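PDB 3DZM: hypothetical conserved protein from Thermus thermophilus, which is of unknown function but forms a beta-barrel that is a major component of the outer membrane and binds calcium. Local coordinates for residues G24-V30 with V42-F48; N81-D87 with G106-F112. One frame throughout, in Å; residues are numbered along the deposited sequence.

Contact 1. Residues G24-V30 with V42-F48; sequences GGQLAVV and VRLGVGF
The amide of Q26 and the guanidinium of R43 are the flat groups that meet here. Their planes stand 72° apart, and Q26 NE2 lies 3.8 Å from R43 NH1, on neither a clear face nor a clear edge of the guanidinium. Both ends belong to a wider polar network. R43 forms salt bridges with D87, D156 and E14 and a cation-pi contact with Y104; Q26 NE2 makes a weak hydrogen bond to E14. With several acidic partners around it, the guanidinium is probably held in one place.

The aliphatic part of R43 does the packing. CG lies anti to the backbone N (chi1 177°), which brings it 3.7 Å from A28 CB. The later bend at chi3 turns the guanidinium. V30 CG2 touches the same CG at 4.1 Å. Q26 OE1 approaches G45 CA at 3.9 Å, and A28 CB meets that CA at 3.6 Å. G45 has no side chain, and the amide and the methyl approach its backbone directly.

On the other face lie L27, V29, L44, V46 and F48. V29 and L44 run side by side, with V29 CG1 4.0 Å from L44 CB. Three hydrogen-bonded pairs, G25 with F48, L27 with V46 and V29 with L44, join the backbones. The V46 N to L27 O bond is 2.7 Å long. A largely buried face of Q26, A28, V30 and R43 and a mostly exposed apolar face fit an antiparallel hairpin, strands 23-32 and 40-50, in the wall of an outer-membrane beta-barrel.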
loop_
_atom_site.group_PDB
_atom_site.type_symbol
_atom_site.label_atom_id
_atom_site.label_comp_id
_atom_site.label_asym_id
_atom_site.label_seq_id
_atom_site.Cartn_x
_atom_site.Cartn_y
_atom_site.Cartn_z
ATOM N N GLY A 24 -6.067 6.513 -1.065
ATOM C CA GLY A 24 -6.460 5.708 0.069
ATOM C C GLY A 24 -6.180 6.507 1.314
ATOM O O GLY A 24 -6.164 7.737 1.256
ATOM N N GLY A 25 -5.960 5.829 2.435
ATOM C CA GLY A 25 -5.642 6.526 3.651
ATOM C C GLY A 25 -4.881 5.647 4.595
ATOM O O GLY A 25 -4.583 4.482 4.246
ATOM N N GLN A 26 -4.508 6.202 5.755
ATOM C CA GLN A 26 -3.992 5.367 6.835
ATOM C C GLN A 26 -4.425 5.791 8.226
ATOM O O GLN A 26 -4.678 6.957 8.483
ATOM C CB GLN A 26 -2.466 5.183 6.763
ATOM C CG GLN A 26 -1.691 6.297 7.327
ATOM C CD GLN A 26 -0.580 5.841 8.269
ATOM O OE1 GLN A 26 -0.001 4.732 8.144
ATOM N NE2 GLN A 26 -0.261 6.718 9.222
ATOM N N LEU A 27 -4.489 4.807 9.115
ATOM C CA LEU A 27 -4.688 5.004 10.547
ATOM C C LEU A 27 -3.464 4.481 11.290
ATOM O O LEU A 27 -2.913 3.424 10.954
ATOM C CB LEU A 27 -5.915 4.231 10.999
ATOM C CG LEU A 27 -7.174 5.065 10.874
ATOM C CD1 LEU A 27 -8.374 4.191 10.598
ATOM C CD2 LEU A 27 -7.327 5.840 12.145
ATOM N N ALA A 28 -3.016 5.222 12.285
ATOM C CA ALA A 28 -1.822 4.816 13.013
ATOM C C ALA A 28 -1.904 5.235 14.460
ATOM O O ALA A 28 -2.672 6.138 14.815
ATOM C CB ALA A 28 -0.522 5.371 12.352
ATOM N N VAL A 29 -1.134 4.535 15.292
ATOM C CA VAL A 29 -0.887 4.963 16.656
ATOM C C VAL A 29 0.591 5.304 16.727
ATOM O O VAL A 29 1.427 4.579 16.194
ATOM C CB VAL A 29 -1.310 3.890 17.710
ATOM C CG1 VAL A 29 -0.652 2.520 17.435
ATOM C CG2 VAL A 29 -0.990 4.361 19.124
ATOM N N VAL A 30 0.897 6.442 17.329
ATOM C CA VAL A 30 2.271 6.905 17.534
ATOM C C VAL A 30 2.579 7.004 19.014
ATOM O O VAL A 30 1.743 7.422 19.798
ATOM C CB VAL A 30 2.442 8.333 17.047
ATOM C CG1 VAL A 30 3.919 8.691 17.033
ATOM C CG2 VAL A 30 1.791 8.519 15.694
ATOM N N VAL A 42 7.817 5.817 17.839
ATOM C CA VAL A 42 7.405 4.602 17.142
ATOM C C VAL A 42 6.000 4.822 16.600
ATOM O O VAL A 42 5.165 5.410 17.273
ATOM C CB VAL A 42 7.471 3.414 18.077
ATOM C CG1 VAL A 42 6.801 2.237 17.481
ATOM C CG2 VAL A 42 8.929 3.090 18.335
ATOM N N ARG A 43 5.770 4.427 15.347
ATOM C CA ARG A 43 4.449 4.524 14.739
ATOM C C ARG A 43 4.046 3.156 14.173
ATOM O O ARG A 43 4.823 2.558 13.421
ATOM C CB ARG A 43 4.415 5.610 13.650
ATOM C CG ARG A 43 3.069 5.697 12.951
ATOM C CD ARG A 43 2.940 6.826 11.988
ATOM N NE ARG A 43 3.992 6.765 11.001
ATOM C CZ ARG A 43 4.055 7.571 9.956
ATOM N NH1 ARG A 43 3.107 8.474 9.794
ATOM N NH2 ARG A 43 5.064 7.477 9.092
ATOM N N LEU A 44 2.870 2.642 14.566
ATOM C CA LEU A 44 2.267 1.473 13.895
ATOM C C LEU A 44 1.069 1.961 13.131
ATOM O O LEU A 44 0.260 2.692 13.683
ATOM C CB LEU A 44 1.696 0.470 14.874
ATOM C CG LEU A 44 2.501 -0.590 15.571
ATOM C CD1 LEU A 44 3.672 0.073 16.215
ATOM C CD2 LEU A 44 1.605 -1.166 16.621
ATOM N N GLY A 45 0.924 1.538 11.884
ATOM C CA GLY A 45 -0.117 2.089 11.054
ATOM C C GLY A 45 -0.661 1.095 10.070
ATOM O O GLY A 45 0.029 0.148 9.703
ATOM N N VAL A 46 -1.907 1.307 9.650
ATOM C CA VAL A 46 -2.469 0.473 8.606
ATOM C C VAL A 46 -2.968 1.357 7.488
ATOM O O VAL A 46 -3.537 2.415 7.756
ATOM C CB VAL A 46 -3.546 -0.503 9.134
ATOM C CG1 VAL A 46 -4.630 0.235 9.840
ATOM C CG2 VAL A 46 -4.092 -1.304 8.017
ATOM N N GLY A 47 -2.675 0.963 6.247
ATOM C CA GLY A 47 -3.121 1.708 5.087
ATOM C C GLY A 47 -4.024 0.899 4.167
ATOM O O GLY A 47 -3.804 -0.300 3.950
ATOM N N PHE A 48 -5.068 1.542 3.649
ATOM C CA PHE A 48 -5.843 0.988 2.545
ATOM C C PHE A 48 -5.705 1.945 1.389
ATOM O O PHE A 48 -5.800 3.169 1.600
ATOM C CB PHE A 48 -7.320 0.896 2.901
ATOM C CG PHE A 48 -7.595 0.096 4.130
ATOM C CD1 PHE A 48 -7.841 -1.270 4.036
ATOM C CD2 PHE A 48 -7.618 0.697 5.390
ATOM C CE1 PHE A 48 -8.105 -2.035 5.185
ATOM C CE2 PHE A 48 -7.881 -0.060 6.539
ATOM C CZ PHE A 48 -8.125 -1.429 6.434
#

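Contact 2. Residues N81-D87 with G106-F112; sequences NVTLSLD and GVRYNFF. With C8E ((hydroxyethyloxy)tri(ethyloxy)octane), chain E.
The beta hairpin of strands 76-90 and 100-117 pairs N81-D87 with G106-F112 in the barrel wall. N81 and N110 meet diagonally on its polar face. N110 ND2 donates to N81 OD1 at 2.8 Å. The acceptor lies close to the N110 amide plane, but the donor sits above the carbonyl plane of N81. The two amide planes are 51° apart. T83 OG1 donates to N110 OD1, also at 2.8 Å. N110 CG is trans to the backbone N (chi1 -163°), which turns the amide toward N81 and T83. N81 OD1 also lies in the plane of the F112 ring, at its edge, 3.5 Å from CD1. N81 ND2 gives a nearly straight bond to O21 of the detergent C8E.

D87 and R108 pair as a salt bridge, but the modelled approach is too short to be trusted in detail. R108 NH2 has a second acidic partner, D160.

L84 CD1 touches the edge of the F111 ring on the apolar face, 4.3 Å from CE2. L86 CB packs on V107 CG1 at 4.0 Å.

As modelled, both ends of the N110 amide are bonded, which probably limits its rotation. With N81 OD1 accepting from N110, ND2 is the end that donates to C8E.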
loop_
_atom_site.group_PDB
_atom_site.type_symbol
_atom_site.label_atom_id
_atom_site.label_comp_id
_atom_site.label_asym_id
_atom_site.label_seq_id
_atom_site.Cartn_x
_atom_site.Cartn_y
_atom_site.Cartn_z
ATOM N N ASN A 81 -4.326 -2.329 -1.996
ATOM C CA ASN A 81 -3.214 -2.666 -1.090
ATOM C C ASN A 81 -3.630 -2.374 0.306
ATOM O O ASN A 81 -4.172 -1.294 0.568
ATOM C CB ASN A 81 -1.935 -1.896 -1.398
ATOM C CG ASN A 81 -1.313 -2.321 -2.691
ATOM O OD1 ASN A 81 -0.911 -3.455 -2.849
ATOM N ND2 ASN A 81 -1.224 -1.418 -3.622
ATOM N N VAL A 82 -3.416 -3.351 1.188
ATOM C CA VAL A 82 -3.526 -3.151 2.624
ATOM C C VAL A 82 -2.106 -3.323 3.171
ATOM O O VAL A 82 -1.437 -4.297 2.876
ATOM C CB VAL A 82 -4.552 -4.123 3.291
ATOM C CG1 VAL A 82 -4.605 -3.909 4.808
ATOM C CG2 VAL A 82 -5.902 -3.922 2.697
ATOM N N THR A 83 -1.648 -2.351 3.946
ATOM C CA THR A 83 -0.251 -2.227 4.317
ATOM C C THR A 83 -0.117 -2.021 5.808
ATOM O O THR A 83 -0.586 -1.008 6.348
ATOM C CB THR A 83 0.362 -0.991 3.670
ATOM O OG1 THR A 83 -0.060 -0.895 2.302
ATOM C CG2 THR A 83 1.889 -1.029 3.768
ATOM N N LEU A 84 0.520 -2.982 6.472
ATOM C CA LEU A 84 0.837 -2.867 7.890
ATOM C C LEU A 84 2.248 -2.399 7.959
ATOM O O LEU A 84 3.125 -2.920 7.276
ATOM C CB LEU A 84 0.697 -4.207 8.592
ATOM C CG LEU A 84 -0.730 -4.446 9.059
ATOM C CD1 LEU A 84 -1.607 -4.547 7.853
ATOM C CD2 LEU A 84 -0.825 -5.695 9.868
ATOM N N SER A 85 2.471 -1.389 8.772
ATOM C CA SER A 85 3.781 -0.780 8.833
ATOM C C SER A 85 4.230 -0.459 10.279
ATOM O O SER A 85 3.430 -0.181 11.156
ATOM C CB SER A 85 3.808 0.472 7.938
ATOM O OG SER A 85 3.622 1.614 8.743
ATOM N N LEU A 86 5.531 -0.525 10.507
ATOM C CA LEU A 86 6.138 -0.069 11.740
ATOM C C LEU A 86 7.298 0.865 11.403
ATOM O O LEU A 86 8.147 0.511 10.595
ATOM C CB LEU A 86 6.658 -1.246 12.563
ATOM C CG LEU A 86 7.477 -0.741 13.748
ATOM C CD1 LEU A 86 6.572 -0.394 14.921
ATOM C CD2 LEU A 86 8.498 -1.760 14.152
ATOM N N ASP A 87 7.311 2.056 12.010
ATOM C CA ASP A 87 8.345 3.056 11.771
ATOM C C ASP A 87 9.004 3.460 13.065
ATOM O O ASP A 87 8.330 3.778 14.027
ATOM C CB ASP A 87 7.788 4.370 11.200
ATOM C CG ASP A 87 6.939 4.195 9.988
ATOM O OD1 ASP A 87 7.197 3.271 9.212
ATOM O OD2 ASP A 87 6.016 5.010 9.794
ATOM N N GLY A 106 11.473 2.096 8.339
ATOM C CA GLY A 106 10.692 1.009 8.867
ATOM C C GLY A 106 10.506 -0.205 7.986
ATOM O O GLY A 106 10.973 -0.288 6.858
ATOM N N VAL A 107 9.761 -1.141 8.533
ATOM C CA VAL A 107 9.421 -2.398 7.905
ATOM C C VAL A 107 7.911 -2.368 7.517
ATOM O O VAL A 107 7.109 -1.683 8.144
ATOM C CB VAL A 107 9.786 -3.523 8.914
ATOM C CG1 VAL A 107 8.777 -3.551 10.049
ATOM C CG2 VAL A 107 9.900 -4.853 8.248
ATOM N N ARG A 108 7.533 -3.063 6.454
ATOM C CA ARG A 108 6.114 -3.106 6.009
ATOM C C ARG A 108 5.682 -4.524 5.671
ATOM O O ARG A 108 6.503 -5.371 5.291
ATOM C CB ARG A 108 5.884 -2.326 4.711
ATOM C CG ARG A 108 6.074 -0.862 4.753
ATOM C CD ARG A 108 7.502 -0.507 5.005
ATOM N NE ARG A 108 7.500 0.349 6.183
ATOM C CZ ARG A 108 7.773 1.629 6.114
ATOM N NH1 ARG A 108 7.748 2.383 7.180
ATOM N NH2 ARG A 108 8.095 2.123 4.941
ATOM N N TYR A 109 4.383 -4.773 5.801
ATOM C CA TYR A 109 3.780 -6.001 5.294
ATOM C C TYR A 109 2.557 -5.608 4.490
ATOM O O TYR A 109 1.622 -5.017 5.021
ATOM C CB TYR A 109 3.416 -6.973 6.430
ATOM C CG TYR A 109 4.527 -7.179 7.423
ATOM C CD1 TYR A 109 5.369 -8.271 7.313
ATOM C CD2 TYR A 109 4.765 -6.254 8.478
ATOM C CE1 TYR A 109 6.417 -8.470 8.241
ATOM C CE2 TYR A 109 5.812 -6.439 9.403
ATOM C CZ TYR A 109 6.626 -7.553 9.271
ATOM O OH TYR A 109 7.661 -7.789 10.130
ATOM N N ASN A 110 2.579 -5.918 3.203
ATOM C CA ASN A 110 1.484 -5.580 2.306
ATOM C C ASN A 110 0.635 -6.743 1.832
ATOM O O ASN A 110 1.136 -7.818 1.453
ATOM C CB ASN A 110 2.044 -4.893 1.082
ATOM C CG ASN A 110 0.990 -4.152 0.303
ATOM O OD1 ASN A 110 0.502 -3.121 0.733
ATOM N ND2 ASN A 110 0.659 -4.654 -0.862
ATOM N N PHE A 111 -0.667 -6.508 1.820
ATOM C CA PHE A 111 -1.610 -7.445 1.206
ATOM C C PHE A 111 -2.161 -6.851 -0.076
ATOM O O PHE A 111 -3.006 -5.976 -0.057
ATOM C CB PHE A 111 -2.678 -7.888 2.234
ATOM C CG PHE A 111 -2.070 -8.440 3.459
ATOM C CD1 PHE A 111 -1.792 -9.799 3.555
ATOM C CD2 PHE A 111 -1.604 -7.581 4.456
ATOM C CE1 PHE A 111 -1.148 -10.302 4.682
ATOM C CE2 PHE A 111 -0.942 -8.078 5.574
ATOM C CZ PHE A 111 -0.713 -9.433 5.691
ATOM N N PHE A 112 -1.614 -7.302 -1.195
ATOM C CA PHE A 112 -2.089 -6.910 -2.513
ATOM C C PHE A 112 -3.131 -7.866 -3.065
ATOM O O PHE A 112 -3.032 -9.069 -2.904
ATOM C CB PHE A 112 -0.930 -6.834 -3.517
ATOM C CG PHE A 112 -1.390 -6.788 -4.958
ATOM C CD1 PHE A 112 -1.777 -5.600 -5.534
ATOM C CD2 PHE A 112 -1.482 -7.946 -5.715
ATOM C CE1 PHE A 112 -2.202 -5.547 -6.838
ATOM C CE2 PHE A 112 -1.921 -7.907 -7.043
ATOM C CZ PHE A 112 -2.281 -6.704 -7.600
HETATM C C1 C8E E . 10.553 7.893 -7.166
HETATM C C2 C8E E . 10.870 6.429 -6.830
HETATM C C3 C8E E . 10.526 5.446 -7.957
HETATM C C4 C8E E . 11.779 4.803 -8.573
HETATM C C5 C8E E . 11.532 3.453 -9.258
HETATM C C6 C8E E . 11.476 3.476 -10.794
HETATM C C7 C8E E . 10.078 3.170 -11.345
HETATM C C8 C8E E . 9.142 2.688 -10.230
HETATM O O9 C8E E . 8.134 1.771 -10.643
HETATM C C10 C8E E . 8.354 0.470 -10.115
HETATM C C11 C8E E . 7.071 -0.355 -10.014
HETATM O O12 C8E E . 6.511 -0.258 -8.718
HETATM C C13 C8E E . 5.134 -0.605 -8.690
HETATM C C14 C8E E . 4.366 0.124 -7.583
HETATM O O15 C8E E . 3.260 0.811 -8.143
HETATM C C16 C8E E . 2.638 1.699 -7.236
HETATM C C17 C8E E . 1.830 0.912 -6.203
HETATM O O18 C8E E . 0.484 0.735 -6.613
HETATM C C19 C8E E . 0.329 -0.330 -7.520
HETATM C C20 C8E E . 0.840 -1.591 -6.834
HETATM O O21 C8E E . -0.186 -2.188 -6.089
#

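How the contacts relate
Contacts 1 and 2 are successive hairpins of one antiparallel barrel sheet. Their centres are about 9 Å apart. Strands 40-50 and 76-90 are neighbours and join them. G47 N and T83 O form a probable hydrogen bond of 2.9 Å across this seam. On the polar face, R43 NH2 reaches D87 OD2 at 2.7 Å. D87 thus pairs with R43 of contact 1, and probably also with R108 of contact 2, although that second approach is doubtful in detail. On the apolar face, F48 CD1 packs against V82 CG2 at 3.5 Å. Contact 1 lies away from the calcium site. Contact 2 comes nearer to it: the side chain of F112 is about 10 Å from the calcium ion and about 7 Å from the side chain of its ligand D52.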